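Local coordinates for ribosome inactivating type 1 protein (Iris hollandica, PDB 3MVG) that belongs to the type 1 ribosome-inactivating proteins of plants, which consist of the toxin chain alone, without a lectin chain, at residues V159-T162 and A163-R166; N200-T203 and L204-V208; D234-K237 and A238-C242. All coordinates share one frame; numbering follows the deposited sequence.

Interaction 1: V159-T162 and A163-R166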
ATOM      1  N   VAL A 159      -5.682  13.742  -1.092  1.00  8.88           N
ATOM      2  CA  VAL A 159      -5.955  13.942   0.327  1.00  9.21           C
ATOM      3  C   VAL A 159      -7.183  13.127   0.747  1.00  8.97           C
ATOM      4  O   VAL A 159      -7.056  12.211   1.556  1.00  9.39           O
ATOM      5  CB  VAL A 159      -6.120  15.448   0.669  1.00  9.22           C
ATOM      6  CG1 VAL A 159      -6.531  15.625   2.109  1.00 10.37           C
ATOM      7  CG2 VAL A 159      -4.817  16.198   0.385  1.00  9.66           C
ATOM      8  N   SER A 160      -8.357  13.437   0.192  1.00  9.04           N
ATOM      9  CA  SER A 160      -9.594  12.742   0.586  1.00  9.35           C
ATOM     10  C   SER A 160      -9.642  11.291   0.114  1.00  9.40           C
ATOM     11  O   SER A 160      -9.977  10.392   0.885  1.00  9.32           O
ATOM     12  CB  SER A 160     -10.816  13.483   0.055  1.00  9.67           C
ATOM     13  OG  SER A 160     -10.898  14.797   0.580  1.00 10.89           O
ATOM     14  N   GLU A 161      -9.333  11.051  -1.157  1.00  9.36           N
ATOM     15  CA  GLU A 161      -9.501   9.697  -1.694  1.00  9.53           C
ATOM     16  C   GLU A 161      -8.469   8.722  -1.152  1.00  9.24           C
ATOM     17  O   GLU A 161      -8.782   7.561  -0.907  1.00  9.67           O
ATOM     18  CB  GLU A 161      -9.513   9.673  -3.223  1.00 10.27           C
ATOM     19  CG  GLU A 161     -10.617  10.514  -3.884  1.00 10.99           C
ATOM     20  CD  GLU A 161     -12.030   9.989  -3.700  1.00 12.96           C
ATOM     21  OE1 GLU A 161     -12.243   8.994  -2.971  1.00 15.18           O
ATOM     22  OE2 GLU A 161     -12.936  10.589  -4.308  1.00 14.09           O
ATOM     23  N   THR A 162      -7.231   9.182  -0.988  1.00  9.34           N
ATOM     24  CA  THR A 162      -6.192   8.366  -0.357  1.00  9.08           C
ATOM     25  C   THR A 162      -6.473   8.130   1.138  1.00  9.05           C
ATOM     26  O   THR A 162      -6.169   7.057   1.659  1.00  9.53           O
ATOM     27  CB  THR A 162      -4.816   9.002  -0.542  1.00  9.37           C
ATOM     28  OG1 THR A 162      -4.904  10.356  -0.105  1.00  9.91           O
ATOM     29  CG2 THR A 162      -4.370   8.957  -2.010  1.00 10.11           C
ATOM     30  N   ALA A 163      -7.054   9.118   1.822  1.00  8.54           N
ATOM     31  CA  ALA A 163      -7.487   8.891   3.207  1.00  8.87           C
ATOM     32  C   ALA A 163      -8.555   7.782   3.244  1.00  8.52           C
ATOM     33  O   ALA A 163      -8.534   6.924   4.116  1.00  8.96           O
ATOM     34  CB  ALA A 163      -8.043  10.171   3.823  1.00  9.30           C
ATOM     35  N   ARG A 164      -9.485   7.805   2.286  1.00  8.77           N
ATOM     36  CA  ARG A 164     -10.570   6.817   2.221  1.00  9.12           C
ATOM     37  C   ARG A 164     -10.087   5.433   1.806  1.00  9.47           C
ATOM     38  O   ARG A 164     -10.625   4.430   2.281  1.00  9.44           O
ATOM     39  CB  ARG A 164     -11.646   7.275   1.245  1.00 10.11           C
ATOM     40  CG  ARG A 164     -12.454   8.469   1.702  1.00  9.72           C
ATOM     41  CD  ARG A 164     -13.319   8.909   0.549  1.00 10.19           C
ATOM     42  NE  ARG A 164     -14.238   9.986   0.893  1.00 10.58           N
ATOM     43  CZ  ARG A 164     -15.064  10.556   0.020  1.00 11.41           C
ATOM     44  NH1 ARG A 164     -15.074  10.166  -1.245  1.00 13.65           N
ATOM     45  NH2 ARG A 164     -15.879  11.514   0.419  1.00 10.96           N
ATOM     46  N   PHE A 165      -9.091   5.377   0.918  1.00  9.25           N
ATOM     47  CA  PHE A 165      -8.649   4.105   0.330  1.00  9.36           C
ATOM     48  C   PHE A 165      -7.141   3.963   0.335  1.00  9.33           C
ATOM     49  O   PHE A 165      -6.429   4.652  -0.423  1.00  9.74           O
ATOM     50  CB  PHE A 165      -9.111   3.968  -1.122  1.00  9.32           C
ATOM     51  CG  PHE A 165     -10.590   3.842  -1.290  1.00 10.00           C
ATOM     52  CD1 PHE A 165     -11.229   2.629  -1.050  1.00 10.70           C
ATOM     53  CD2 PHE A 165     -11.342   4.923  -1.711  1.00 11.14           C
ATOM     54  CE1 PHE A 165     -12.608   2.503  -1.217  1.00 11.62           C
ATOM     55  CE2 PHE A 165     -12.713   4.801  -1.885  1.00 11.27           C
ATOM     56  CZ  PHE A 165     -13.343   3.591  -1.642  1.00 11.96           C
ATOM     57  N   ARG A 166      -6.647   3.028   1.136  1.00  9.55           N
ATOM     58  CA  ARG A 166      -5.221   2.727   1.152  1.00 10.07           C
ATOM     59  C   ARG A 166      -4.735   2.184  -0.188  1.00 10.54           C
ATOM     60  O   ARG A 166      -3.543   2.297  -0.495  1.00 11.33           O
ATOM     61  CB  ARG A 166      -4.877   1.779   2.301  1.00 10.20           C
ATOM     62  CG  ARG A 166      -5.104   2.420   3.650  1.00  9.65           C
ATOM     63  CD  ARG A 166      -5.028   1.425   4.782  1.00 10.89           C
ATOM     64  NE  ARG A 166      -5.418   2.029   6.051  1.00 11.94           N
ATOM     65  CZ  ARG A 166      -4.607   2.725   6.848  1.00 10.03           C
ATOM     66  NH1 ARG A 166      -3.320   2.890   6.541  1.00 11.45           N
ATOM     67  NH2 ARG A 166      -5.103   3.258   7.954  1.00 10.41           N
TER
HETATM   68  O   HOH W   1     -14.401   7.849  -2.554  1.00 17.80           O
HETATM   69  O   HOH W   2     -15.579  10.370  -4.444  1.00 20.55           O

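Interaction 2: N200-T203 and L204-V208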
ATOM      1  N   ASN A 200     -17.545   4.101  -5.485  1.00 12.39           N
ATOM      2  CA  ASN A 200     -18.200   3.109  -4.641  1.00 12.67           C
ATOM      3  C   ASN A 200     -17.931   3.234  -3.149  1.00 12.12           C
ATOM      4  O   ASN A 200     -18.242   2.317  -2.385  1.00 12.67           O
ATOM      5  CB  ASN A 200     -17.870   1.702  -5.139  1.00 13.01           C
ATOM      6  CG  ASN A 200     -18.742   1.298  -6.301  1.00 13.85           C
ATOM      7  OD1 ASN A 200     -19.899   0.905  -6.109  1.00 16.20           O
ATOM      8  ND2 ASN A 200     -18.221   1.436  -7.513  1.00 14.36           N
ATOM      9  N   TRP A 201     -17.391   4.374  -2.725  1.00 11.31           N
ATOM     10  CA  TRP A 201     -17.054   4.549  -1.317  1.00 11.27           C
ATOM     11  C   TRP A 201     -18.258   4.441  -0.390  1.00 11.04           C
ATOM     12  O   TRP A 201     -18.201   3.724   0.606  1.00 11.03           O
ATOM     13  CB  TRP A 201     -16.324   5.863  -1.090  1.00 10.39           C
ATOM     14  CG  TRP A 201     -15.910   6.061   0.339  1.00 10.22           C
ATOM     15  CD1 TRP A 201     -15.061   5.270   1.074  1.00 10.30           C
ATOM     16  CD2 TRP A 201     -16.341   7.109   1.210  1.00  9.80           C
ATOM     17  NE1 TRP A 201     -14.930   5.780   2.343  1.00  9.79           N
ATOM     18  CE2 TRP A 201     -15.705   6.906   2.451  1.00  9.21           C
ATOM     19  CE3 TRP A 201     -17.188   8.213   1.051  1.00  9.75           C
ATOM     20  CZ2 TRP A 201     -15.886   7.770   3.527  1.00  9.59           C
ATOM     21  CZ3 TRP A 201     -17.371   9.064   2.115  1.00 10.21           C
ATOM     22  CH2 TRP A 201     -16.722   8.844   3.344  1.00 10.36           C
ATOM     23  N   GLN A 202     -19.341   5.142  -0.713  1.00 12.19           N
ATOM     24  CA  GLN A 202     -20.545   5.056   0.111  1.00 12.78           C
ATOM     25  C   GLN A 202     -21.106   3.629   0.128  1.00 12.97           C
ATOM     26  O   GLN A 202     -21.429   3.095   1.193  1.00 12.75           O
ATOM     27  CB  GLN A 202     -21.618   6.068  -0.319  1.00 13.41           C
ATOM     28  CG  GLN A 202     -22.957   5.806   0.370  1.00 15.29           C
ATOM     29  CD  GLN A 202     -23.960   6.932   0.260  1.00 18.27           C
ATOM     30  OE1 GLN A 202     -25.117   6.772   0.655  1.00 21.25           O
ATOM     31  NE2 GLN A 202     -23.527   8.080  -0.236  1.00 18.40           N
ATOM     32  N   THR A 203     -21.178   3.003  -1.046  1.00 13.22           N
ATOM     33  CA  THR A 203     -21.712   1.654  -1.160  1.00 14.03           C
ATOM     34  C   THR A 203     -20.907   0.670  -0.314  1.00 13.22           C
ATOM     35  O   THR A 203     -21.480  -0.116   0.449  1.00 13.47           O
ATOM     36  CB  THR A 203     -21.771   1.208  -2.631  1.00 14.26           C
ATOM     37  OG1 THR A 203     -22.703   2.045  -3.327  1.00 16.97           O
ATOM     38  CG2 THR A 203     -22.214  -0.242  -2.757  1.00 16.15           C
ATOM     39  N   LEU A 204     -19.581   0.719  -0.433  1.00 12.40           N
ATOM     40  CA  LEU A 204     -18.724  -0.151   0.351  1.00 11.82           C
ATOM     41  C   LEU A 204     -18.870   0.143   1.845  1.00 11.18           C
ATOM     42  O   LEU A 204     -18.930  -0.785   2.663  1.00 11.93           O
ATOM     43  CB  LEU A 204     -17.261  -0.021  -0.094  1.00 11.84           C
ATOM     44  CG  LEU A 204     -16.912  -0.630  -1.464  1.00 12.25           C
ATOM     45  CD1 LEU A 204     -15.588  -0.085  -1.985  1.00 11.99           C
ATOM     46  CD2 LEU A 204     -16.886  -2.163  -1.426  1.00 13.33           C
ATOM     47  N   SER A 205     -18.931   1.428   2.196  1.00 11.23           N
ATOM     48  CA  SER A 205     -19.058   1.845   3.594  1.00 11.29           C
ATOM     49  C   SER A 205     -20.322   1.258   4.209  1.00 11.63           C
ATOM     50  O   SER A 205     -20.293   0.723   5.321  1.00 11.54           O
ATOM     51  CB  SER A 205     -19.113   3.369   3.707  1.00 10.96           C
ATOM     52  OG  SER A 205     -17.842   3.971   3.442  1.00 10.97           O
ATOM     53  N   THR A 206     -21.432   1.387   3.487  1.00 12.12           N
ATOM     54  CA  THR A 206     -22.722   0.870   3.940  1.00 12.85           C
ATOM     55  C   THR A 206     -22.709  -0.653   4.062  1.00 12.51           C
ATOM     56  O   THR A 206     -23.153  -1.199   5.087  1.00 13.57           O
ATOM     57  CB  THR A 206     -23.839   1.369   3.024  1.00 12.87           C
ATOM     58  OG1 THR A 206     -23.945   2.785   3.187  1.00 14.33           O
ATOM     59  CG2 THR A 206     -25.183   0.712   3.369  1.00 14.48           C
ATOM     60  N   GLU A 207     -22.159  -1.340   3.065  1.00 12.95           N
ATOM     61  CA  GLU A 207     -22.103  -2.799   3.116  1.00 13.55           C
ATOM     62  C   GLU A 207     -21.282  -3.291   4.305  1.00 13.42           C
ATOM     63  O   GLU A 207     -21.648  -4.272   4.955  1.00 13.68           O
ATOM     64  CB  GLU A 207     -21.584  -3.397   1.807  1.00 13.78           C
ATOM     65  CG  GLU A 207     -22.532  -3.233   0.602  1.00 15.01           C
ATOM     66  CD  GLU A 207     -23.929  -3.789   0.843  1.00 17.11           C
ATOM     67  OE1 GLU A 207     -24.049  -4.897   1.409  1.00 18.77           O
ATOM     68  OE2 GLU A 207     -24.903  -3.117   0.454  1.00 19.96           O
ATOM     69  N   VAL A 208     -20.192  -2.600   4.626  1.00 12.91           N
ATOM     70  CA  VAL A 208     -19.419  -2.970   5.810  1.00 12.83           C
ATOM     71  C   VAL A 208     -20.271  -2.855   7.083  1.00 12.76           C
ATOM     72  O   VAL A 208     -20.230  -3.743   7.944  1.00 13.03           O
ATOM     73  CB  VAL A 208     -18.100  -2.168   5.914  1.00 12.38           C
ATOM     74  CG1 VAL A 208     -17.445  -2.346   7.290  1.00 12.75           C
ATOM     75  CG2 VAL A 208     -17.153  -2.585   4.816  1.00 13.69           C
TER
HETATM   76  O   HOH W   3     -25.696   3.802   1.371  1.00 22.86           O
HETATM   77  O   HOH W   4     -24.473  -0.500  -0.060  1.00 32.01           O

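Interaction 3: D234-K237 and A238-C242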
ATOM      1  N   ASP A 234     -17.307  -9.387   1.151  1.00 14.97           N
ATOM      2  CA  ASP A 234     -17.158  -9.428   2.602  1.00 15.04           C
ATOM      3  C   ASP A 234     -16.287  -8.290   3.123  1.00 14.49           C
ATOM      4  O   ASP A 234     -15.569  -7.636   2.347  1.00 13.91           O
ATOM      5  CB  ASP A 234     -16.659 -10.804   3.082  1.00 15.89           C
ATOM      6  CG  ASP A 234     -15.327 -11.182   2.492  1.00 18.67           C
ATOM      7  OD1 ASP A 234     -15.270 -12.161   1.722  1.00 23.94           O
ATOM      8  OD2 ASP A 234     -14.328 -10.509   2.788  1.00 21.71           O
ATOM      9  N   VAL A 235     -16.358  -8.054   4.428  0.50 14.36           N
ATOM     10  CA  VAL A 235     -15.631  -6.955   5.047  0.50 14.28           C
ATOM     11  C   VAL A 235     -14.121  -7.104   4.908  0.50 14.25           C
ATOM     12  O   VAL A 235     -13.422  -6.130   4.617  0.50 13.90           O
ATOM     13  CB  VAL A 235     -15.967  -6.822   6.532  0.50 14.45           C
ATOM     14  CG1 VAL A 235     -15.158  -5.697   7.119  0.50 15.04           C
ATOM     15  CG2 VAL A 235     -17.449  -6.575   6.712  0.50 14.37           C
ATOM     16  N   GLU A 236     -13.617  -8.319   5.106  1.00 13.82           N
ATOM     17  CA  GLU A 236     -12.181  -8.549   5.050  1.00 14.42           C
ATOM     18  C   GLU A 236     -11.634  -8.165   3.678  1.00 14.17           C
ATOM     19  O   GLU A 236     -10.595  -7.513   3.594  1.00 13.60           O
ATOM     20  CB  GLU A 236     -11.822  -9.984   5.438  1.00 15.00           C
ATOM     21  CG  GLU A 236     -10.322 -10.260   5.412  1.00 17.15           C
ATOM     22  CD  GLU A 236      -9.846 -10.750   4.055  0.70 18.16           C
ATOM     23  OE1 GLU A 236     -10.396 -11.753   3.559  0.70 19.43           O
ATOM     24  OE2 GLU A 236      -8.921 -10.142   3.479  0.70 18.62           O
ATOM     25  N   LYS A 237     -12.341  -8.531   2.613  1.00 13.87           N
ATOM     26  CA  LYS A 237     -11.905  -8.166   1.271  1.00 13.49           C
ATOM     27  C   LYS A 237     -11.935  -6.645   1.069  1.00 12.94           C
ATOM     28  O   LYS A 237     -11.019  -6.072   0.481  1.00 12.77           O
ATOM     29  CB  LYS A 237     -12.732  -8.879   0.193  1.00 14.26           C
ATOM     30  CG  LYS A 237     -12.201  -8.657  -1.212  1.00 16.67           C
ATOM     31  CD  LYS A 237     -12.608  -9.745  -2.176  0.50 18.62           C
ATOM     32  CE  LYS A 237     -11.931  -9.552  -3.519  0.50 19.64           C
ATOM     33  NZ  LYS A 237     -12.454 -10.483  -4.557  0.50 20.84           N
ATOM     34  N   ALA A 238     -12.976  -5.992   1.572  1.00 11.80           N
ATOM     35  CA  ALA A 238     -13.055  -4.528   1.497  1.00 11.48           C
ATOM     36  C   ALA A 238     -11.862  -3.868   2.191  1.00 11.24           C
ATOM     37  O   ALA A 238     -11.248  -2.944   1.646  1.00 11.06           O
ATOM     38  CB  ALA A 238     -14.364  -4.037   2.094  1.00 11.94           C
ATOM     39  N   ARG A 239     -11.542  -4.349   3.388  1.00 10.45           N
ATOM     40  CA  ARG A 239     -10.417  -3.808   4.145  1.00 10.79           C
ATOM     41  C   ARG A 239      -9.078  -4.141   3.488  1.00 10.95           C
ATOM     42  O   ARG A 239      -8.174  -3.299   3.440  1.00 10.48           O
ATOM     43  CB  ARG A 239     -10.462  -4.318   5.591  1.00 10.75           C
ATOM     44  CG  ARG A 239      -9.489  -3.596   6.538  1.00 11.33           C
ATOM     45  CD  ARG A 239      -9.577  -4.109   7.982  1.00 12.32           C
ATOM     46  NE  ARG A 239      -9.256  -5.527   8.011  1.00 12.55           N
ATOM     47  CZ  ARG A 239     -10.095  -6.499   8.343  1.00 11.86           C
ATOM     48  NH1 ARG A 239     -11.316  -6.232   8.796  1.00 12.77           N
ATOM     49  NH2 ARG A 239      -9.683  -7.752   8.249  1.00 13.36           N
ATOM     50  N   THR A 240      -8.942  -5.362   2.977  1.00 10.97           N
ATOM     51  CA  THR A 240      -7.650  -5.873   2.499  1.00 11.81           C
ATOM     52  C   THR A 240      -7.358  -5.518   1.043  1.00 11.75           C
ATOM     53  O   THR A 240      -6.275  -5.021   0.727  1.00 12.08           O
ATOM     54  CB  THR A 240      -7.569  -7.404   2.667  1.00 11.87           C
ATOM     55  OG1 THR A 240      -7.742  -7.729   4.048  1.00 12.56           O
ATOM     56  CG2 THR A 240      -6.237  -7.955   2.205  1.00 12.58           C
ATOM     57  N   PHE A 241      -8.312  -5.801   0.162  1.00 12.20           N
ATOM     58  CA  PHE A 241      -8.132  -5.589  -1.269  1.00 12.84           C
ATOM     59  C   PHE A 241      -8.347  -4.129  -1.649  1.00 12.50           C
ATOM     60  O   PHE A 241      -7.516  -3.530  -2.322  1.00 13.48           O
ATOM     61  CB  PHE A 241      -9.072  -6.518  -2.050  1.00 13.50           C
ATOM     62  CG  PHE A 241      -8.995  -6.357  -3.543  1.00 15.23           C
ATOM     63  CD1 PHE A 241      -8.093  -7.104  -4.290  1.00 17.59           C
ATOM     64  CD2 PHE A 241      -9.839  -5.476  -4.205  1.00 15.65           C
ATOM     65  CE1 PHE A 241      -8.025  -6.961  -5.679  1.00 19.68           C
ATOM     66  CE2 PHE A 241      -9.778  -5.327  -5.589  1.00 17.33           C
ATOM     67  CZ  PHE A 241      -8.869  -6.070  -6.322  1.00 18.71           C
ATOM     68  N   CYS A 242      -9.464  -3.552  -1.222  1.00 12.12           N
ATOM     69  CA  CYS A 242      -9.763  -2.152  -1.541  1.00 11.52           C
ATOM     70  C   CYS A 242      -8.967  -1.183  -0.679  1.00 10.73           C
ATOM     71  O   CYS A 242      -8.828  -0.008  -1.017  1.00 11.68           O
ATOM     72  CB  CYS A 242     -11.252  -1.860  -1.364  1.00 11.54           C
ATOM     73  SG  CYS A 242     -12.363  -2.888  -2.329  1.00 14.35           S
TER

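Interaction 1: V159-T162 and A163-R166
Glu161 and Arg164 pair through their side chains along the last turn of helix 146-164. The ion pair is loose: Glu161 OE1 lies 3.5 Å from Arg164 NH1. The carboxylate plane is turned 81° against the guanidinium plane, so the two groups do not meet as a flat two-pronged pair. Glu161 bends at chi2 (-69°), which turns its carboxylate forward, towards Arg164. The arginine runs straight from CG to NE and crosses it.

Two waters bridge the pair. Water 1 donates to Glu161 OE1 at 2.5 Å and accepts from Arg164 NH1 at 2.7 Å. Water 2 donates to Glu161 OE2 and accepts a weak bond from the same NH1. Glu161 OE2 also hydrogen-bonds to Tyr108 OH, and Arg164 NH2 to Asn70 O and to a bound glycerol.

Backbone hydrogen bonds make the second group. Ala163 N bonds to Val159 O, Arg164 N to Ser160 O at 3.0 Å, and Phe165 N to Glu161 O at 2.9 Å. The last of these comes as Phe165 leaves helical geometry. Helix 146-164 ends here, and helix 166-173 follows at once.

The third group is packing. Arg164 CG rests on Ser160 O at 3.2 Å. Glu161 O sits at the edge of the Phe165 ring, near its plane, 3.8 Å from CD2. Beyond the segments, Trp201 meets both the Arg164 guanidinium, as a cation-pi pair, and the Phe165 ring. Leu20 and Leu23 of helix 13-27 pack against Thr162 and Ala163.

A glutamate and an arginine three residues apart on a buried helix, with a tryptophan against the arginine, are consistent with the central cleft of the ribosome-inactivating protein fold.

Interaction 2: N200-T203 and L204-V208
Ser205 turns its hydroxyl back to Trp201, one helical turn earlier. Its OG lies anti to its own carbonyl carbon (chi1 -72°), which sets it beside the backbone N. Ser205 OG and Ser205 N both donate to Trp201 O, each at 2.9 Å. They reach that oxygen from opposite faces of its carbonyl plane. The hydroxyl stands above the plane, not on a lone pair.

The same OG also lies over one face of the Trp201 indole, 3.6 Å above its plane and offset toward the rim. The ring is swung beside the carbonyl carbon (chi1 -178°), where Ser205 can meet it. Outside the segments, Leu248 N bonds to Ser205 OG, and Trp201 NE1 bonds to Leu246 O. Both polar groups are thus held by the C-terminal loop.

Leu204 packs over the opening of the helix, with CG 3.4 Å from Asn200 O. On the outer side, Thr206 OG1 comes 3.2 Å from Gln202 O, a weak and unsettled bond. Water 3 links that hydroxyl to Gln202 OE1. Glu207 bends at chi2 and lays CG 3.3 Å from Thr203 O. Water 4 donates to this carbonyl and to Glu207 OE2, while Glu207 OE1 bonds to Gln218 N.

These are the first two turns of helix 201-210. Asn200 holds the N-cap position, but its side chain makes no capping bond. A serine hydroxyl bonded to the carbonyl four residues earlier is a familiar alpha-helical feature. Here it belongs to a helix packed against strand 215-223 and the C-terminal loop.

Interaction 3: D234-K237 and A238-C242
Thr240 and Glu236 form the tight part of this short helix. Thr240 OG1 lies 2.7 Å from Glu236 OE2 and 2.9 Å from Glu236 O. The hydroxyl has one proton for these two acceptors, and which one takes it is not settled. Thr240 N bonds to the same Glu236 O at 2.8 Å. The glutamate reaches the hydroxyl because its chain bends at chi2 (-90°), which brings the carboxylate forward to it.

The helix start is also firm. Asp234 is the N-cap, and its OD2 accepts from Lys237 N at 2.8 Å, nearly along the C-O axis. Its other oxygen, OD1, makes a salt bridge to Arg215, while Ala238 packs on Phe216 of strand 215-223. At the far end, Lys237 O takes Phe241 N at 2.7 Å and, weakly, Cys242 N.

The side of Lys237 and Phe241, both partly exposed, is looser. Their side chains lie side by side and point the same way, with Lys237 CG 3.9 Å from Phe241 CB. Lys237 NZ stands near the normal of the Phe241 ring but 5.5 Å from its centre, at most a weak cation-pi attraction. Lys237 NZ hydrogen-bonds to Val231 O.

Arg239 is buried and turned to the second subunit. Its guanidinium lies across the glutamate, with Glu236 CA over one face. Glu236 OE2 is 5.4 Å from Arg239 NH2, too far for a salt bridge, so any attraction is probably weak. Asn175 of the second subunit bonds to both Arg239 NE and Thr240 OG1.

The chemistry implies a helix held from within by its cap and by the Glu236 carbonyl, which Thr240 N grips and perhaps the hydroxyl too. Its polar side chains largely serve other partners, some of them across the subunit boundary.

Overall arrangement
The three contacts follow one another along the chain, each within a short helical stretch. Interaction 1 ends helix 146-164 near the middle of the molecule, about 5 Å from its centre. Interactions 2 and 3, about 16 and 20 Å from it, lie on helices 201-210 and 235-240. The centres of 1 and 2 are about 14 Å apart, those of 1 and 3 about 15 Å, and those of 2 and 3 about 11 Å. All three touch. Phe165 reaches both Leu204 and the backbone of Cys242, while Val208 packs against Ala238. The central helix is thereby joined to the C-terminal part, whose last helix meets the second subunit.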